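Local atomic coordinates of uncharacterized protein (Starkeya novella, PDB entry 5I20), a protein that exports amino acids of broad variety, including threonine, methionine, lysine and glutamate, across the bacterial inner membrane through a large central substrate-binding cavity. Residues T36-T41 against V203-S208; V46-G51 against V180-C185; I230-K233 against L239-V242. All coordinates share one frame; numbering follows the deposited sequence.

Contact 1: residues T36-T41 against V203-S208; sequences TALTFT and VWPVGS
The indole of Trp-204 meets Leu-38 at an oblique angle: methyl CD2 of Leu-38 comes to 3.9 Å from CZ3 of Trp-204, on the six-membered part of the indole. On the same helix as Leu-38, the carbonyl O of Thr-36 lies at the edge of the Phe-40 ring, in plane, and the Phe-40 ring also meets those of His-79 and Phe-225.

Leu-38 divides its two methyls between two partners. While CD2 serves the indole, CD1 of Leu-38 comes up against the CG corner of the Pro-205 ring, 3.8 Å from CG of Pro-205 and 4.0 Å from its CD. With chi1 -66°, CG of Leu-38 anti to the carbonyl carbon, the two methyls are turned to the indole and to the proline ring.

Helix 32-53 crosses the membrane, and Leu-38 lies near its periplasmic end; residues 203-208 belong to the periplasmic loop that joins helix 181-199 to helix 209-221. A residue in the first EamA-like region thus packs on a loop in the second, in the inverted-repeat architecture of this DMT superfamily transporter. Pro-205 also touches Trp-210 and Val-213 of helix 209-221, and Val-30, whereas Trp-204 sits on the surface. The loop backbone beyond the proline is tied to the same helix by a hydrogen bond from Val-206 N to Glu-209 OE1. Within helix 32-53, Ala-37 O accepts from both the backbone N and OG1 of Thr-41, the hydroxyl bond being 2.7 Å from Thr-41 OG1 to Ala-37 O.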
loop_
_atom_site.group_PDB
_atom_site.type_symbol
_atom_site.label_atom_id
_atom_site.label_comp_id
_atom_site.label_asym_id
_atom_site.label_seq_id
_atom_site.Cartn_x
_atom_site.Cartn_y
_atom_site.Cartn_z
ATOM N N THR A 36 6.774 1.960 -12.768
ATOM C CA THR A 36 7.373 1.926 -11.441
ATOM C C THR A 36 8.697 2.683 -11.433
ATOM O O THR A 36 8.951 3.502 -10.547
ATOM C CB THR A 36 7.596 0.473 -10.972
ATOM O OG1 THR A 36 6.333 -0.200 -10.889
ATOM C CG2 THR A 36 8.273 0.440 -9.611
ATOM N N ALA A 37 9.532 2.408 -12.432
ATOM C CA ALA A 37 10.821 3.079 -12.582
ATOM C C ALA A 37 10.671 4.597 -12.668
ATOM O O ALA A 37 11.445 5.340 -12.064
ATOM C CB ALA A 37 11.544 2.555 -13.814
ATOM N N LEU A 38 9.673 5.052 -13.418
ATOM C CA LEU A 38 9.443 6.482 -13.584
ATOM C C LEU A 38 8.884 7.111 -12.309
ATOM O O LEU A 38 9.351 8.162 -11.870
ATOM C CB LEU A 38 8.494 6.741 -14.760
ATOM C CG LEU A 38 8.999 6.381 -16.161
ATOM C CD1 LEU A 38 7.891 6.545 -17.194
ATOM C CD2 LEU A 38 10.212 7.220 -16.546
ATOM N N THR A 39 7.892 6.467 -11.708
ATOM C CA THR A 39 7.225 7.043 -10.543
ATOM C C THR A 39 8.075 6.987 -9.270
ATOM O O THR A 39 7.969 7.866 -8.415
ATOM C CB THR A 39 5.872 6.348 -10.275
ATOM O OG1 THR A 39 6.045 4.926 -10.299
ATOM C CG2 THR A 39 4.855 6.747 -11.334
ATOM N N PHE A 40 8.918 5.968 -9.145
ATOM C CA PHE A 40 9.755 5.840 -7.955
ATOM C C PHE A 40 11.004 6.708 -8.036
ATOM O O PHE A 40 11.573 7.076 -7.008
ATOM C CB PHE A 40 10.134 4.377 -7.713
ATOM C CG PHE A 40 9.153 3.643 -6.847
ATOM C CD1 PHE A 40 8.005 3.092 -7.392
ATOM C CD2 PHE A 40 9.367 3.523 -5.487
ATOM C CE1 PHE A 40 7.098 2.424 -6.596
ATOM C CE2 PHE A 40 8.463 2.856 -4.686
ATOM C CZ PHE A 40 7.327 2.308 -5.242
ATOM N N THR A 41 11.432 7.030 -9.252
ATOM C CA THR A 41 12.493 8.014 -9.430
ATOM C C THR A 41 11.971 9.372 -8.971
ATOM O O THR A 41 12.650 10.093 -8.244
ATOM C CB THR A 41 12.972 8.098 -10.893
ATOM O OG1 THR A 41 13.561 6.848 -11.272
ATOM C CG2 THR A 41 14.003 9.200 -11.058
ATOM N N VAL A 203 6.600 0.756 -24.250
ATOM C CA VAL A 203 5.512 1.714 -24.404
ATOM C C VAL A 203 5.652 2.837 -23.379
ATOM O O VAL A 203 5.378 2.650 -22.192
ATOM C CB VAL A 203 4.132 1.044 -24.252
ATOM C CG1 VAL A 203 3.019 2.070 -24.415
ATOM C CG2 VAL A 203 3.977 -0.077 -25.268
ATOM N N TRP A 204 6.087 4.002 -23.849
ATOM C CA TRP A 204 6.320 5.149 -22.981
ATOM C C TRP A 204 5.077 6.027 -22.871
ATOM O O TRP A 204 4.224 6.008 -23.757
ATOM C CB TRP A 204 7.509 5.962 -23.498
ATOM C CG TRP A 204 8.835 5.349 -23.161
ATOM C CD1 TRP A 204 9.414 4.268 -23.759
ATOM C CD2 TRP A 204 9.748 5.784 -22.146
ATOM N NE1 TRP A 204 10.631 4.002 -23.178
ATOM C CE2 TRP A 204 10.860 4.919 -22.186
ATOM C CE3 TRP A 204 9.735 6.821 -21.209
ATOM C CZ2 TRP A 204 11.946 5.058 -21.324
ATOM C CZ3 TRP A 204 10.814 6.958 -20.353
ATOM C CH2 TRP A 204 11.904 6.082 -20.417
ATOM N N PRO A 205 4.961 6.787 -21.769
ATOM C CA PRO A 205 3.841 7.721 -21.600
ATOM C C PRO A 205 3.806 8.776 -22.698
ATOM O O PRO A 205 4.849 9.320 -23.055
ATOM C CB PRO A 205 4.121 8.366 -20.239
ATOM C CG PRO A 205 4.957 7.372 -19.514
ATOM C CD PRO A 205 5.805 6.715 -20.563
ATOM N N VAL A 206 2.620 9.056 -23.229
ATOM C CA VAL A 206 2.474 10.068 -24.268
ATOM C C VAL A 206 1.388 11.079 -23.906
ATOM O O VAL A 206 0.375 10.729 -23.297
ATOM C CB VAL A 206 2.149 9.432 -25.638
ATOM C CG1 VAL A 206 3.320 8.591 -26.128
ATOM C CG2 VAL A 206 0.882 8.593 -25.556
ATOM N N GLY A 207 1.615 12.336 -24.275
ATOM C CA GLY A 207 0.647 13.396 -24.043
ATOM C C GLY A 207 0.307 13.632 -22.582
ATOM O O GLY A 207 1.193 13.832 -21.750
ATOM N N SER A 208 -0.986 13.603 -22.274
ATOM C CA SER A 208 -1.470 13.870 -20.923
ATOM C C SER A 208 -1.241 12.705 -19.965
ATOM O O SER A 208 -1.471 12.832 -18.764
ATOM C CB SER A 208 -2.958 14.220 -20.952
ATOM O OG SER A 208 -3.142 15.607 -21.158
#

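Contact 2: residues V46-G51 against V180-C185; sequences VGIAAG and VVAGFC
Gly-47 of helix 32-53 and Ala-182 near the start of helix 181-199 bring the two backbones very close, with 5.1 Å between their CA atoms. The methyl CB of Ala-182 points at the other helix and rests 4.2 Å from CA of Gly-47. CB of Ala-182 is just as far, 4.2 Å, from the backbone N of Ile-48, so it sits over the link from one residue to the next.

Ile-48 adds a contact at the side, on the surface of the protein. Its CA–CB bond does not aim at Ala-182, yet with CG1 anti to the carbonyl carbon (chi1 -64°) that branch swings back, and CG1 of Ile-48 comes to 4.2 Å from CB of Ala-182. The alanine methyl thus meets both the glycine backbone and the isoleucine branch, while Tyr-226 of helix 224-234 also touches it. Next to it, Val-181 packs on Phe-225, Tyr-226 and Asp-229, joining the start of its helix to helix 224-234.

No hydrogen bond passes between the two segments, and the contact is one of plain van der Waals packing. Such glycine-to-alanine closeness is typical of small-residue packing between transmembrane helices, and here it joins helices from the two EamA-like regions.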
loop_
_atom_site.group_PDB
_atom_site.type_symbol
_atom_site.label_atom_id
_atom_site.label_comp_id
_atom_site.label_asym_id
_atom_site.label_seq_id
_atom_site.Cartn_x
_atom_site.Cartn_y
_atom_site.Cartn_z
ATOM N N VAL A 46 11.443 13.385 -4.572
ATOM C CA VAL A 46 10.667 14.173 -3.623
ATOM C C VAL A 46 11.254 14.047 -2.221
ATOM O O VAL A 46 11.359 15.031 -1.489
ATOM C CB VAL A 46 9.189 13.738 -3.603
ATOM C CG1 VAL A 46 8.432 14.473 -2.509
ATOM C CG2 VAL A 46 8.549 13.992 -4.956
ATOM N N GLY A 47 11.646 12.829 -1.862
ATOM C CA GLY A 47 12.265 12.572 -0.576
ATOM C C GLY A 47 13.590 13.289 -0.411
ATOM O O GLY A 47 13.925 13.752 0.680
ATOM N N ILE A 48 14.352 13.378 -1.495
ATOM C CA ILE A 48 15.612 14.110 -1.477
ATOM C C ILE A 48 15.346 15.600 -1.288
ATOM O O ILE A 48 15.955 16.246 -0.437
ATOM C CB ILE A 48 16.420 13.889 -2.771
ATOM C CG1 ILE A 48 16.820 12.417 -2.904
ATOM C CG2 ILE A 48 17.654 14.779 -2.788
ATOM C CD1 ILE A 48 17.519 12.088 -4.204
ATOM N N ALA A 49 14.419 16.128 -2.080
ATOM C CA ALA A 49 14.059 17.541 -2.023
ATOM C C ALA A 49 13.487 17.919 -0.662
ATOM O O ALA A 49 13.697 19.031 -0.179
ATOM C CB ALA A 49 13.066 17.876 -3.126
ATOM N N ALA A 50 12.759 16.991 -0.049
ATOM C CA ALA A 50 12.195 17.216 1.277
ATOM C C ALA A 50 13.303 17.328 2.317
ATOM O O ALA A 50 13.208 18.114 3.261
ATOM C CB ALA A 50 11.229 16.096 1.646
ATOM N N GLY A 51 14.357 16.540 2.133
ATOM C CA GLY A 51 15.483 16.545 3.048
ATOM C C GLY A 51 16.322 17.803 2.939
ATOM O O GLY A 51 16.897 18.261 3.925
ATOM N N VAL A 180 15.662 8.086 4.187
ATOM C CA VAL A 180 16.359 6.920 3.652
ATOM C C VAL A 180 15.472 6.173 2.645
ATOM O O VAL A 180 15.976 5.543 1.712
ATOM C CB VAL A 180 16.812 5.977 4.793
ATOM C CG1 VAL A 180 17.431 4.698 4.241
ATOM C CG2 VAL A 180 17.807 6.696 5.695
ATOM N N VAL A 181 14.155 6.280 2.824
ATOM C CA VAL A 181 13.175 5.689 1.907
ATOM C C VAL A 181 13.408 6.142 0.462
ATOM O O VAL A 181 13.158 5.391 -0.483
ATOM C CB VAL A 181 11.728 6.039 2.343
ATOM C CG1 VAL A 181 10.716 5.675 1.263
ATOM C CG2 VAL A 181 11.386 5.333 3.651
ATOM N N ALA A 182 13.904 7.366 0.298
ATOM C CA ALA A 182 14.292 7.868 -1.017
ATOM C C ALA A 182 15.315 6.943 -1.667
ATOM O O ALA A 182 15.268 6.697 -2.871
ATOM C CB ALA A 182 14.845 9.283 -0.904
ATOM N N GLY A 183 16.234 6.428 -0.857
ATOM C CA GLY A 183 17.219 5.476 -1.333
ATOM C C GLY A 183 16.568 4.172 -1.748
ATOM O O GLY A 183 16.991 3.535 -2.711
ATOM N N PHE A 184 15.533 3.779 -1.012
ATOM C CA PHE A 184 14.765 2.581 -1.335
ATOM C C PHE A 184 14.046 2.752 -2.664
ATOM O O PHE A 184 14.019 1.839 -3.491
ATOM C CB PHE A 184 13.742 2.271 -0.239
ATOM C CG PHE A 184 14.344 1.999 1.112
ATOM C CD1 PHE A 184 15.673 1.629 1.242
ATOM C CD2 PHE A 184 13.568 2.107 2.256
ATOM C CE1 PHE A 184 16.218 1.378 2.488
ATOM C CE2 PHE A 184 14.104 1.858 3.503
ATOM C CZ PHE A 184 15.431 1.492 3.621
ATOM N N CYS A 185 13.459 3.928 -2.861
ATOM C CA CYS A 185 12.708 4.215 -4.077
ATOM C C CYS A 185 13.614 4.265 -5.302
ATOM O O CYS A 185 13.295 3.684 -6.338
ATOM C CB CYS A 185 11.939 5.531 -3.937
ATOM S SG CYS A 185 10.535 5.449 -2.799
#

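Contact 3: residues I230-K233 against L239-V242; sequences IGMK and LLGV
Leu-240 of helix 237-243 puts its methyl CD1 against helix 224-234, where it touches both the Gly-231 carbonyl O and the CE methyl of Met-232. CD1 of Leu-240 lies 3.6 Å from O of Gly-231, and the same CD1 of Leu-240 is 3.6 Å from CE of Met-232. CE of Met-232 is also 3.8 Å from CB of Leu-240, so the thioether's end methyl lies along the base of the leucine as well as at its branch.

Met-232 gets there by bending. Its CA–CB bond does not aim at Leu-240, but turns at chi2 (-62°) and chi3 (102°) fold the chain over and carry CE across. At Gly-231 the leucine methyl lies close up to the bare backbone, and the CA atoms of Gly-231 and Leu-240 are 7.6 Å apart.

Farther out, Thr-7 of helix 3-17 touches Leu-240, and Ser-170 touches Met-232. The backbone around them is tied down too: Met-232 O accepts from Arg-171 NE, and Leu-240 O from Ser-244 OG. Next along the chain, Lys-233 forms a salt bridge with Asp-229.

The two helices follow one another through a short cytoplasmic turn, and their touching residues are buried. With no hydrogen bond across, these segments meet through dispersion and shape.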
loop_
_atom_site.group_PDB
_atom_site.type_symbol
_atom_site.label_atom_id
_atom_site.label_comp_id
_atom_site.label_asym_id
_atom_site.label_seq_id
_atom_site.Cartn_x
_atom_site.Cartn_y
_atom_site.Cartn_z
ATOM N N ILE A 230 6.808 6.943 8.742
ATOM C CA ILE A 230 6.622 7.637 10.014
ATOM C C ILE A 230 5.596 6.923 10.895
ATOM O O ILE A 230 5.831 6.708 12.084
ATOM C CB ILE A 230 6.181 9.098 9.797
ATOM C CG1 ILE A 230 7.314 9.900 9.153
ATOM C CG2 ILE A 230 5.760 9.735 11.118
ATOM C CD1 ILE A 230 6.985 11.363 8.929
ATOM N N GLY A 231 4.466 6.549 10.302
ATOM C CA GLY A 231 3.430 5.833 11.024
ATOM C C GLY A 231 3.892 4.483 11.548
ATOM O O GLY A 231 3.521 4.081 12.644
ATOM N N MET A 232 4.701 3.777 10.764
ATOM C CA MET A 232 5.163 2.452 11.164
ATOM C C MET A 232 6.190 2.524 12.293
ATOM O O MET A 232 6.262 1.624 13.129
ATOM C CB MET A 232 5.763 1.697 9.969
ATOM C CG MET A 232 4.747 1.179 8.954
ATOM S SD MET A 232 3.560 -0.019 9.609
ATOM C CE MET A 232 2.109 1.010 9.809
ATOM N N LYS A 233 6.971 3.601 12.317
ATOM C CA LYS A 233 8.072 3.728 13.271
ATOM C C LYS A 233 7.687 4.430 14.569
ATOM O O LYS A 233 8.326 4.226 15.601
ATOM C CB LYS A 233 9.245 4.471 12.622
ATOM C CG LYS A 233 9.983 3.658 11.579
ATOM C CD LYS A 233 11.104 4.456 10.937
ATOM C CE LYS A 233 11.833 3.616 9.902
ATOM N NZ LYS A 233 12.773 4.424 9.079
ATOM N N LEU A 239 -3.323 -0.259 14.554
ATOM C CA LEU A 239 -4.426 0.599 14.144
ATOM C C LEU A 239 -4.321 0.976 12.668
ATOM O O LEU A 239 -5.324 0.983 11.951
ATOM C CB LEU A 239 -4.475 1.858 15.012
ATOM C CG LEU A 239 -5.685 2.769 14.796
ATOM C CD1 LEU A 239 -6.974 1.968 14.880
ATOM C CD2 LEU A 239 -5.686 3.894 15.818
ATOM N N LEU A 240 -3.109 1.288 12.216
ATOM C CA LEU A 240 -2.888 1.631 10.813
ATOM C C LEU A 240 -3.161 0.428 9.915
ATOM O O LEU A 240 -3.551 0.582 8.756
ATOM C CB LEU A 240 -1.463 2.156 10.599
ATOM C CG LEU A 240 -1.199 3.576 11.111
ATOM C CD1 LEU A 240 0.290 3.883 11.135
ATOM C CD2 LEU A 240 -1.942 4.603 10.261
ATOM N N GLY A 241 -2.959 -0.772 10.454
ATOM C CA GLY A 241 -3.355 -1.990 9.769
ATOM C C GLY A 241 -4.859 -2.023 9.564
ATOM O O GLY A 241 -5.343 -2.270 8.459
ATOM N N VAL A 242 -5.598 -1.754 10.637
ATOM C CA VAL A 242 -7.056 -1.694 10.585
ATOM C C VAL A 242 -7.524 -0.618 9.608
ATOM O O VAL A 242 -8.386 -0.865 8.764
ATOM C CB VAL A 242 -7.662 -1.413 11.986
ATOM C CG1 VAL A 242 -9.176 -1.264 11.901
ATOM C CG2 VAL A 242 -7.293 -2.526 12.954
#

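Contacts 1 and 2 share helix 32-53 and lie 19 Å apart between centres, one toward the periplasmic end and the other toward the cytoplasmic end. They touch where Phe-40 O lies 3.5 Å from Cys-185 CB. Along the chain, the segments of contact 2 fall between those of contact 1: helix 32-53 meets the loop after helix 181-199 near its periplasmic end, and further along it lies against the start of that helix. Contact 3 comes later, between helices 224-234 and 237-243, about 20 Å from contact 2 and 29 Å from contact 1, centre to centre. The first two contacts join the two EamA-like regions; the third stays within the second.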